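PDB 3I2W: syndapin from Drosophila melanogaster, which probably takes part in endocytosis and in regulating the uptake of plasma-membrane proteins, binding phospholipid membranes through its dimeric F-BAR domain. Local coordinates for residues W101-Y106 against F221-R225; T150-T155 against V179-K183. All coordinates share one frame; numbering follows the deposited sequence.

Contact 1 (W101-Y106 against F221-R225); sequences WQKENY and FEKTR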
loop_
_atom_site.group_PDB
_atom_site.type_symbol
_atom_site.label_atom_id
_atom_site.label_comp_id
_atom_site.label_asym_id
_atom_site.label_seq_id
_atom_site.Cartn_x
_atom_site.Cartn_y
_atom_site.Cartn_z
ATOM N N TRP B 101 -20.643 12.643 -11.421
ATOM C CA TRP B 101 -21.363 13.633 -10.682
ATOM C C TRP B 101 -20.759 15.004 -10.949
ATOM O O TRP B 101 -21.459 15.974 -11.187
ATOM C CB TRP B 101 -21.211 13.250 -9.243
ATOM C CG TRP B 101 -22.109 13.890 -8.303
ATOM C CD1 TRP B 101 -23.258 13.367 -7.807
ATOM C CD2 TRP B 101 -21.888 15.111 -7.596
ATOM N NE1 TRP B 101 -23.805 14.203 -6.864
ATOM C CE2 TRP B 101 -22.989 15.286 -6.711
ATOM C CE3 TRP B 101 -20.877 16.084 -7.621
ATOM C CZ2 TRP B 101 -23.131 16.410 -5.892
ATOM C CZ3 TRP B 101 -21.012 17.212 -6.775
ATOM C CH2 TRP B 101 -22.144 17.363 -5.940
ATOM N N GLN B 102 -19.436 15.067 -10.939
ATOM C CA GLN B 102 -18.746 16.305 -11.112
ATOM C C GLN B 102 -19.028 16.894 -12.505
ATOM O O GLN B 102 -19.173 18.076 -12.624
ATOM C CB GLN B 102 -17.239 16.093 -10.870
ATOM C CG GLN B 102 -16.359 17.311 -11.218
ATOM C CD GLN B 102 -14.874 17.057 -11.081
ATOM O OE1 GLN B 102 -14.344 16.145 -11.675
ATOM N NE2 GLN B 102 -14.196 17.878 -10.299
ATOM N N LYS B 103 -19.048 16.077 -13.549
ATOM C CA LYS B 103 -19.438 16.497 -14.856
ATOM C C LYS B 103 -20.862 17.041 -14.831
ATOM O O LYS B 103 -21.166 17.984 -15.524
ATOM C CB LYS B 103 -19.408 15.290 -15.773
ATOM C CG LYS B 103 -19.810 15.576 -17.228
ATOM C CD LYS B 103 -19.981 14.293 -18.121
ATOM C CE LYS B 103 -20.569 14.693 -19.547
ATOM N NZ LYS B 103 -20.088 13.806 -20.723
ATOM N N GLU B 104 -21.735 16.458 -14.012
ATOM C CA GLU B 104 -23.155 16.739 -14.136
ATOM C C GLU B 104 -23.577 17.956 -13.404
ATOM O O GLU B 104 -24.578 18.551 -13.762
ATOM C CB GLU B 104 -24.027 15.565 -13.724
ATOM C CG GLU B 104 -24.356 14.749 -14.964
ATOM C CD GLU B 104 -24.793 13.315 -14.667
ATOM O OE1 GLU B 104 -25.135 12.947 -13.501
ATOM O OE2 GLU B 104 -24.796 12.542 -15.650
ATOM N N ASN B 105 -22.793 18.360 -12.419
ATOM C CA ASN B 105 -23.189 19.444 -11.563
ATOM C C ASN B 105 -22.380 20.682 -11.680
ATOM O O ASN B 105 -22.664 21.625 -10.951
ATOM C CB ASN B 105 -23.100 19.003 -10.131
ATOM C CG ASN B 105 -24.040 17.916 -9.837
ATOM O OD1 ASN B 105 -25.214 18.151 -9.646
ATOM N ND2 ASN B 105 -23.533 16.699 -9.782
ATOM N N TYR B 106 -21.361 20.681 -12.530
ATOM C CA TYR B 106 -20.523 21.851 -12.707
ATOM C C TYR B 106 -20.300 22.006 -14.193
ATOM O O TYR B 106 -19.947 21.065 -14.865
ATOM C CB TYR B 106 -19.200 21.717 -11.934
ATOM C CG TYR B 106 -19.355 21.485 -10.420
ATOM C CD1 TYR B 106 -19.680 22.520 -9.563
ATOM C CD2 TYR B 106 -19.225 20.222 -9.863
ATOM C CE1 TYR B 106 -19.847 22.312 -8.166
ATOM C CE2 TYR B 106 -19.375 20.004 -8.474
ATOM C CZ TYR B 106 -19.674 21.054 -7.659
ATOM O OH TYR B 106 -19.834 20.851 -6.345
ATOM N N PHE B 221 -27.845 22.839 -2.562
ATOM C CA PHE B 221 -26.832 22.203 -3.361
ATOM C C PHE B 221 -25.759 21.623 -2.510
ATOM O O PHE B 221 -25.387 20.496 -2.705
ATOM C CB PHE B 221 -26.182 23.159 -4.286
ATOM C CG PHE B 221 -25.253 22.500 -5.219
ATOM C CD1 PHE B 221 -25.724 21.544 -6.098
ATOM C CD2 PHE B 221 -23.922 22.827 -5.238
ATOM C CE1 PHE B 221 -24.874 20.922 -6.981
ATOM C CE2 PHE B 221 -23.076 22.234 -6.099
ATOM C CZ PHE B 221 -23.539 21.271 -6.974
ATOM N N GLU B 222 -25.269 22.373 -1.543
ATOM C CA GLU B 222 -24.269 21.848 -0.707
ATOM C C GLU B 222 -24.784 20.596 -0.032
ATOM O O GLU B 222 -24.062 19.643 0.004
ATOM C CB GLU B 222 -23.804 22.885 0.288
ATOM C CG GLU B 222 -22.577 22.507 1.068
ATOM C CD GLU B 222 -21.360 22.323 0.206
ATOM O OE1 GLU B 222 -20.314 21.945 0.751
ATOM O OE2 GLU B 222 -21.409 22.515 -1.036
ATOM N N LYS B 223 -26.009 20.562 0.483
ATOM C CA LYS B 223 -26.504 19.398 1.258
ATOM C C LYS B 223 -26.266 18.143 0.454
ATOM O O LYS B 223 -25.711 17.186 0.920
ATOM C CB LYS B 223 -28.006 19.529 1.531
ATOM C CG LYS B 223 -28.603 18.477 2.455
ATOM C CD LYS B 223 -30.117 18.400 2.281
ATOM C CE LYS B 223 -30.861 17.997 3.594
ATOM N NZ LYS B 223 -32.265 17.458 3.250
ATOM N N THR B 224 -26.679 18.213 -0.791
ATOM C CA THR B 224 -26.510 17.224 -1.757
ATOM C C THR B 224 -25.077 16.749 -1.962
ATOM O O THR B 224 -24.824 15.550 -2.098
ATOM C CB THR B 224 -27.044 17.845 -3.001
ATOM O OG1 THR B 224 -28.399 17.447 -3.122
ATOM C CG2 THR B 224 -26.298 17.428 -4.294
ATOM N N ARG B 225 -24.133 17.679 -2.049
ATOM C CA ARG B 225 -22.748 17.291 -2.237
ATOM C C ARG B 225 -22.336 16.519 -1.017
ATOM O O ARG B 225 -21.708 15.462 -1.127
ATOM C CB ARG B 225 -21.817 18.492 -2.429
ATOM C CG ARG B 225 -20.378 18.026 -2.813
ATOM C CD ARG B 225 -19.364 19.091 -2.756
ATOM N NE ARG B 225 -19.225 19.643 -1.402
ATOM C CZ ARG B 225 -18.490 19.108 -0.421
ATOM N NH1 ARG B 225 -17.841 17.975 -0.615
ATOM N NH2 ARG B 225 -18.425 19.690 0.770
#
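Phe-221 meets Tyr-106, Asn-105 and Trp-101 between helix 63-105 and the long helix 169-240, two antiparallel members of the F-BAR helical bundle. The axes of the two short segments come no closer than 13.1 Å and run at 170° to each other, so large side chains have to bridge the space, and no hydrogen bond crosses it.

The aromatic part comes first. Phe-221 turns its edge toward the face of Tyr-106 in an offset edge-to-face pair, with centroids 5.7 Å apart and planes at 81°. With CG anti to the backbone N (chi1 -173°), the Phe-221 ring reaches across to Tyr-106, whose OH lies 3.5 Å from Phe-221 CE2. Asn-105 comes in at the rim of the same phenyl ring, in its plane, through CB.

Aliphatic groups of Thr-224 and Arg-225 pack on Trp-101. Thr-224 CG2 lies at the edge of the indole, near its plane, 3.7 Å from Trp-101 CZ2, while Trp-101 CH2 touches CB and CG of Arg-225. The Arg-225 chain crosses the indole at about a right angle. Phe-228, on the same helix as Arg-225, stacks on Trp-101.

Polar bonds stay within each helix or lead outside the pair. Arg-225 bends at chi3 and gives NH2 to Glu-222 OE1 at 2.9 Å, in the guanidinium plane; NH2 also forms a salt bridge with Glu-61 of the second subunit, which ties this junction to the dimer. On the other helix, Trp-101 O accepts from Glu-104 N and Asn-105 ND2 on opposite faces of its carbonyl plane. Asn-105 ND2 lies 2.6 Å from Trp-101 O. The same nitrogen sits 3.2 Å above the Trp-101 ring plane, over its centre.

Contact 2 (T150-T155 against V179-K183); sequences TERSAT and VQKTK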
loop_
_atom_site.group_PDB
_atom_site.type_symbol
_atom_site.label_atom_id
_atom_site.label_comp_id
_atom_site.label_asym_id
_atom_site.label_seq_id
_atom_site.Cartn_x
_atom_site.Cartn_y
_atom_site.Cartn_z
ATOM N N THR B 150 -17.573 72.001 9.098
ATOM C CA THR B 150 -17.580 73.365 8.578
ATOM C C THR B 150 -18.092 74.307 9.679
ATOM O O THR B 150 -17.341 75.113 10.247
ATOM C CB THR B 150 -18.448 73.549 7.300
ATOM O OG1 THR B 150 -18.259 72.452 6.416
ATOM C CG2 THR B 150 -18.051 74.817 6.559
ATOM N N GLU B 151 -19.367 74.172 10.001
ATOM C CA GLU B 151 -20.011 75.000 10.987
ATOM C C GLU B 151 -19.216 75.272 12.262
ATOM O O GLU B 151 -19.430 76.285 12.891
ATOM C CB GLU B 151 -21.354 74.378 11.329
ATOM C CG GLU B 151 -22.399 75.337 11.834
ATOM C CD GLU B 151 -22.680 75.142 13.299
ATOM O OE1 GLU B 151 -21.727 75.250 14.113
ATOM O OE2 GLU B 151 -23.862 74.872 13.625
ATOM N N ARG B 152 -18.309 74.395 12.659
ATOM C CA ARG B 152 -17.570 74.613 13.910
ATOM C C ARG B 152 -16.348 75.507 13.688
ATOM O O ARG B 152 -15.860 76.149 14.607
ATOM C CB ARG B 152 -17.183 73.277 14.552
ATOM C CG ARG B 152 -18.387 72.487 15.117
ATOM C CD ARG B 152 -17.971 71.130 15.744
ATOM N NE ARG B 152 -17.122 71.276 16.944
ATOM C CZ ARG B 152 -16.334 70.327 17.477
ATOM N NH1 ARG B 152 -16.243 69.107 16.943
ATOM N NH2 ARG B 152 -15.621 70.602 18.567
ATOM N N SER B 153 -15.871 75.545 12.449
ATOM C CA SER B 153 -14.695 76.310 12.083
ATOM C C SER B 153 -15.137 77.619 11.454
ATOM O O SER B 153 -14.311 78.483 11.147
ATOM C CB SER B 153 -13.872 75.534 11.070
ATOM O OG SER B 153 -14.548 75.530 9.836
ATOM N N ALA B 154 -16.440 77.749 11.241
ATOM C CA ALA B 154 -16.998 78.944 10.665
ATOM C C ALA B 154 -17.404 79.830 11.811
ATOM O O ALA B 154 -17.272 81.053 11.734
ATOM C CB ALA B 154 -18.195 78.616 9.780
ATOM N N THR B 155 -17.899 79.207 12.879
ATOM C CA THR B 155 -18.276 79.935 14.081
ATOM C C THR B 155 -17.018 80.356 14.799
ATOM O O THR B 155 -17.061 81.206 15.659
ATOM C CB THR B 155 -19.191 79.121 15.026
ATOM O OG1 THR B 155 -18.757 77.767 15.049
ATOM C CG2 THR B 155 -20.641 79.141 14.562
ATOM N N VAL B 179 -21.757 81.533 8.740
ATOM C CA VAL B 179 -22.180 80.811 9.950
ATOM C C VAL B 179 -23.627 80.360 9.854
ATOM O O VAL B 179 -23.925 79.202 9.971
ATOM C CB VAL B 179 -21.985 81.665 11.237
ATOM C CG1 VAL B 179 -22.726 81.070 12.411
ATOM C CG2 VAL B 179 -20.503 81.815 11.557
ATOM N N GLN B 180 -24.527 81.294 9.638
ATOM C CA GLN B 180 -25.942 81.004 9.526
ATOM C C GLN B 180 -26.270 80.010 8.374
ATOM O O GLN B 180 -27.245 79.264 8.460
ATOM C CB GLN B 180 -26.679 82.348 9.362
ATOM C CG GLN B 180 -28.206 82.278 9.254
ATOM C CD GLN B 180 -28.877 81.793 10.550
ATOM O OE1 GLN B 180 -28.198 81.489 11.552
ATOM N NE2 GLN B 180 -30.218 81.720 10.533
ATOM N N LYS B 181 -25.457 80.020 7.314
ATOM C CA LYS B 181 -25.667 79.220 6.104
ATOM C C LYS B 181 -25.122 77.831 6.362
ATOM O O LYS B 181 -25.571 76.849 5.781
ATOM C CB LYS B 181 -24.896 79.811 4.904
ATOM C CG LYS B 181 -25.611 79.813 3.496
ATOM C CD LYS B 181 -26.397 78.504 3.074
ATOM C CE LYS B 181 -25.506 77.371 2.479
ATOM N NZ LYS B 181 -24.844 77.713 1.162
ATOM N N THR B 182 -24.117 77.755 7.210
ATOM C CA THR B 182 -23.540 76.489 7.484
ATOM C C THR B 182 -24.326 75.824 8.587
ATOM O O THR B 182 -24.253 74.618 8.732
ATOM C CB THR B 182 -22.069 76.573 7.864
ATOM O OG1 THR B 182 -21.933 77.380 9.030
ATOM C CG2 THR B 182 -21.201 77.104 6.701
ATOM N N LYS B 183 -25.081 76.562 9.383
ATOM C CA LYS B 183 -25.923 75.850 10.313
ATOM C C LYS B 183 -27.289 75.502 9.743
ATOM O O LYS B 183 -27.995 74.681 10.300
ATOM C CB LYS B 183 -25.982 76.506 11.673
ATOM C CG LYS B 183 -26.364 77.946 11.697
ATOM C CD LYS B 183 -26.042 78.549 13.083
ATOM C CE LYS B 183 -24.649 78.153 13.558
ATOM N NZ LYS B 183 -24.237 78.915 14.766
#
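Glu-151 starts with CG trans to its own nitrogen (chi1 -154°) and then bends at chi2, which brings its carboxylate across the Lys-183 chain at a slant, while Thr-182 turns OG1 in between its backbone N and carbonyl carbon (chi1 60°), facing the Glu-151 methylene. Glu-151 CG rests 3.5 Å from Thr-182 OG1, a hydroxyl hydrogen-bonded within its own helix. The carboxylate meets the lysine mostly through carbon: OE2 is 3.3 Å from Lys-183 CB and close to CE, whereas NZ stands 4.2 Å from OE2, too far for a salt bridge, although the opposite charges probably still attract. A lysine in place of Glu-151 would probably set two like charges beside each other and leave Lys-183 without its nearby negative partner. The two methyls of Val-179 divide between neighbours on the other helix: CG2 packs 3.3 Å from Ala-154 O, and CG1 meets the Thr-155 methyl CG2 at 3.6 Å. The Thr-155 hydroxyl folds back instead, donating to Glu-151 O in the carbonyl plane at 2.7 Å. Consistent with the small Ala-154 and the threonines between them, the axes approach to 8.9 Å in the antiparallel (164°) helical hairpin of the distal F-BAR arm.

In the fold
Helix 169-240 runs through both contacts, pairing with helix 114-159 in contact 2 and with the C-terminal part of helix 63-105 in contact 1. Along the chain, contact 2 is nested inside the loop that contact 1 closes: the order is 101-106, 150-155, 179-183, 221-225. Their centres lie 62 Å apart and their nearest atoms about 50 Å, so they do not touch. The centre of contact 1 lies about 12 Å from the centre of the chain, that of contact 2 about 59 Å, on the arm. One helix thus joins the dimer-forming middle to the far arm, consistent with the elongated, curved membrane-binding shape of F-BAR dimers.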